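Local structure of alpha-fucosidase (Bifidobacterium bifidum, 2EAB) at residues E66-R71 and Y143-F148. The protein probably acts as an alpha-L-fucosidase, a glycoside hydrolase of family 95, of which this chain is the catalytic part with bound calcium. Residues are numbered along the deposited sequence; the frame is centred on the assembly and turned at random.
Sequences EVSRER and YLDYGF
The hydroxyl of S68 is gripped from two directions: OG accepts from F148 N at 2.9 Å and shares a water at 2.6 Å from OG. That water donates to OD1 of D145, the same oxygen that takes the amide of G147 two residues on, closing an Asx turn. A chi1 of -172° sets S68 OG beside its own carbonyl carbon, facing F148 N. S68 O receives Y146 N at 2.8 Å in an almost straight bond. Beyond this turn the chains run antiparallel, and E70 and L144 form a hydrogen-bonded pair, each amide donating to the other's carbonyl.

On the face that carries R69, R71, Y143 and D145, the extended arm of R69 lays its guanidinium flat on the Y143 ring, planes 13° apart, in a cation-pi stack with NH2 over the ring centre. Its NH1 also makes a long salt bridge to D145 OD2, 3.7 Å away. The aliphatic part of R71 runs alongside the same ring, CG 3.6 Å from Y143 CE1, while its guanidinium pairs with D141 and D43. With an alanine in place of Y143, the R69 guanidinium would probably lose its stacking surface and keep just the long D145 bridge across this contact.

E70 turns to the other face beside L144 and pairs with R180. At the far end V67 CG1 meets F148 CD2 at 3.8 Å, and F148 stacks on H173. The contact thus joins adjacent strands 69-76 and 140-145 of the N-terminal beta domain; strand 203-208 follows in the sheet, and strands 166-173 and 176-185 pack against the E70 and L144 face.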
loop_
_atom_site.group_PDB
_atom_site.type_symbol
_atom_site.label_atom_id
_atom_site.label_comp_id
_atom_site.label_asym_id
_atom_site.label_seq_id
_atom_site.Cartn_x
_atom_site.Cartn_y
_atom_site.Cartn_z
ATOM N N GLU A 66 -9.894 -9.259 26.032
ATOM C CA GLU A 66 -11.019 -9.535 26.924
ATOM C C GLU A 66 -10.543 -10.202 28.204
ATOM O O GLU A 66 -9.568 -10.944 28.200
ATOM C CB GLU A 66 -12.082 -10.384 26.225
ATOM C CG GLU A 66 -12.625 -9.763 24.935
ATOM C CD GLU A 66 -13.225 -8.385 25.144
ATOM O OE1 GLU A 66 -13.941 -8.191 26.152
ATOM O OE2 GLU A 66 -12.981 -7.492 24.302
ATOM N N VAL A 67 -11.244 -9.929 29.300
ATOM C CA VAL A 67 -10.824 -10.412 30.616
ATOM C C VAL A 67 -10.910 -11.938 30.720
ATOM O O VAL A 67 -9.911 -12.600 31.005
ATOM C CB VAL A 67 -11.613 -9.722 31.761
ATOM C CG1 VAL A 67 -11.356 -10.409 33.101
ATOM C CG2 VAL A 67 -11.245 -8.248 31.851
ATOM N N SER A 68 -12.096 -12.492 30.477
ATOM C CA SER A 68 -12.307 -13.925 30.662
ATOM C C SER A 68 -12.176 -14.721 29.363
ATOM O O SER A 68 -11.328 -15.603 29.263
ATOM C CB SER A 68 -13.652 -14.202 31.336
ATOM O OG SER A 68 -13.763 -15.574 31.671
ATOM N N ARG A 69 -13.015 -14.423 28.375
ATOM C CA ARG A 69 -12.918 -15.126 27.099
ATOM C C ARG A 69 -12.098 -14.287 26.131
ATOM O O ARG A 69 -12.631 -13.541 25.304
ATOM C CB ARG A 69 -14.296 -15.494 26.533
ATOM C CG ARG A 69 -14.220 -16.416 25.317
ATOM C CD ARG A 69 -15.532 -17.138 25.076
ATOM N NE ARG A 69 -15.621 -17.706 23.729
ATOM C CZ ARG A 69 -15.163 -18.904 23.371
ATOM N NH1 ARG A 69 -14.556 -19.695 24.250
ATOM N NH2 ARG A 69 -15.311 -19.314 22.117
ATOM N N GLU A 70 -10.785 -14.405 26.279
ATOM C CA GLU A 70 -9.850 -13.690 25.432
ATOM C C GLU A 70 -9.948 -14.187 23.992
ATOM O O GLU A 70 -10.211 -15.369 23.741
ATOM C CB GLU A 70 -8.429 -13.825 25.983
ATOM C CG GLU A 70 -7.313 -13.284 25.086
ATOM C CD GLU A 70 -7.321 -11.763 24.909
ATOM O OE1 GLU A 70 -8.343 -11.201 24.466
ATOM O OE2 GLU A 70 -6.277 -11.134 25.193
ATOM N N ARG A 71 -9.735 -13.264 23.061
ATOM C CA ARG A 71 -9.887 -13.526 21.641
ATOM C C ARG A 71 -8.766 -12.846 20.867
ATOM O O ARG A 71 -8.479 -11.663 21.081
ATOM C CB ARG A 71 -11.243 -13.004 21.167
ATOM C CG ARG A 71 -11.566 -13.289 19.713
ATOM C CD ARG A 71 -12.923 -12.727 19.359
ATOM N NE ARG A 71 -13.206 -12.886 17.934
ATOM C CZ ARG A 71 -14.325 -12.491 17.330
ATOM N NH1 ARG A 71 -15.298 -11.895 18.013
ATOM N NH2 ARG A 71 -14.470 -12.690 16.026
ATOM N N TYR A 143 -9.253 -18.514 20.753
ATOM C CA TYR A 143 -9.922 -18.185 22.015
ATOM C C TYR A 143 -9.164 -18.754 23.202
ATOM O O TYR A 143 -8.773 -19.920 23.196
ATOM C CB TYR A 143 -11.365 -18.688 22.034
ATOM C CG TYR A 143 -12.331 -17.836 21.244
ATOM C CD1 TYR A 143 -12.828 -16.643 21.766
ATOM C CD2 TYR A 143 -12.756 -18.224 19.975
ATOM C CE1 TYR A 143 -13.726 -15.863 21.048
ATOM C CE2 TYR A 143 -13.653 -17.444 19.245
ATOM C CZ TYR A 143 -14.129 -16.266 19.788
ATOM O OH TYR A 143 -15.018 -15.489 19.085
ATOM N N LEU A 144 -8.953 -17.906 24.205
ATOM C CA LEU A 144 -8.323 -18.304 25.457
ATOM C C LEU A 144 -9.320 -18.021 26.572
ATOM O O LEU A 144 -9.456 -16.886 27.022
ATOM C CB LEU A 144 -7.009 -17.542 25.678
ATOM C CG LEU A 144 -5.960 -17.602 24.558
ATOM C CD1 LEU A 144 -4.835 -16.606 24.801
ATOM C CD2 LEU A 144 -5.400 -18.999 24.399
ATOM N N ASP A 145 -10.045 -19.062 26.979
ATOM C CA ASP A 145 -11.160 -18.904 27.910
ATOM C C ASP A 145 -10.720 -19.216 29.336
ATOM O O ASP A 145 -10.458 -20.367 29.680
ATOM C CB ASP A 145 -12.355 -19.776 27.488
ATOM C CG ASP A 145 -13.624 -19.473 28.279
ATOM O OD1 ASP A 145 -13.580 -18.676 29.240
ATOM O OD2 ASP A 145 -14.683 -20.043 27.938
ATOM N N TYR A 146 -10.638 -18.165 30.147
ATOM C CA TYR A 146 -10.171 -18.256 31.527
ATOM C C TYR A 146 -11.274 -18.700 32.486
ATOM O O TYR A 146 -10.993 -19.096 33.622
ATOM C CB TYR A 146 -9.588 -16.909 31.969
ATOM C CG TYR A 146 -8.205 -16.601 31.417
ATOM C CD1 TYR A 146 -7.987 -16.466 30.041
ATOM C CD2 TYR A 146 -7.118 -16.428 32.272
ATOM C CE1 TYR A 146 -6.719 -16.181 29.535
ATOM C CE2 TYR A 146 -5.848 -16.137 31.780
ATOM C CZ TYR A 146 -5.654 -16.014 30.409
ATOM O OH TYR A 146 -4.394 -15.726 29.927
ATOM N N GLY A 147 -12.523 -18.620 32.029
ATOM C CA GLY A 147 -13.679 -19.074 32.803
ATOM C C GLY A 147 -13.888 -18.368 34.131
ATOM O O GLY A 147 -14.274 -19.004 35.117
ATOM N N PHE A 148 -13.629 -17.061 34.162
ATOM C CA PHE A 148 -13.891 -16.257 35.355
ATOM C C PHE A 148 -15.393 -16.121 35.580
ATOM O O PHE A 148 -16.162 -15.979 34.628
ATOM C CB PHE A 148 -13.265 -14.859 35.244
ATOM C CG PHE A 148 -11.757 -14.853 35.175
ATOM C CD1 PHE A 148 -10.986 -15.607 36.059
ATOM C CD2 PHE A 148 -11.106 -14.054 34.240
ATOM C CE1 PHE A 148 -9.593 -15.583 35.994
ATOM C CE2 PHE A 148 -9.715 -14.021 34.168
ATOM C CZ PHE A 148 -8.957 -14.787 35.045
HETATM O O HOH W 1 -15.383 -17.017 30.198
#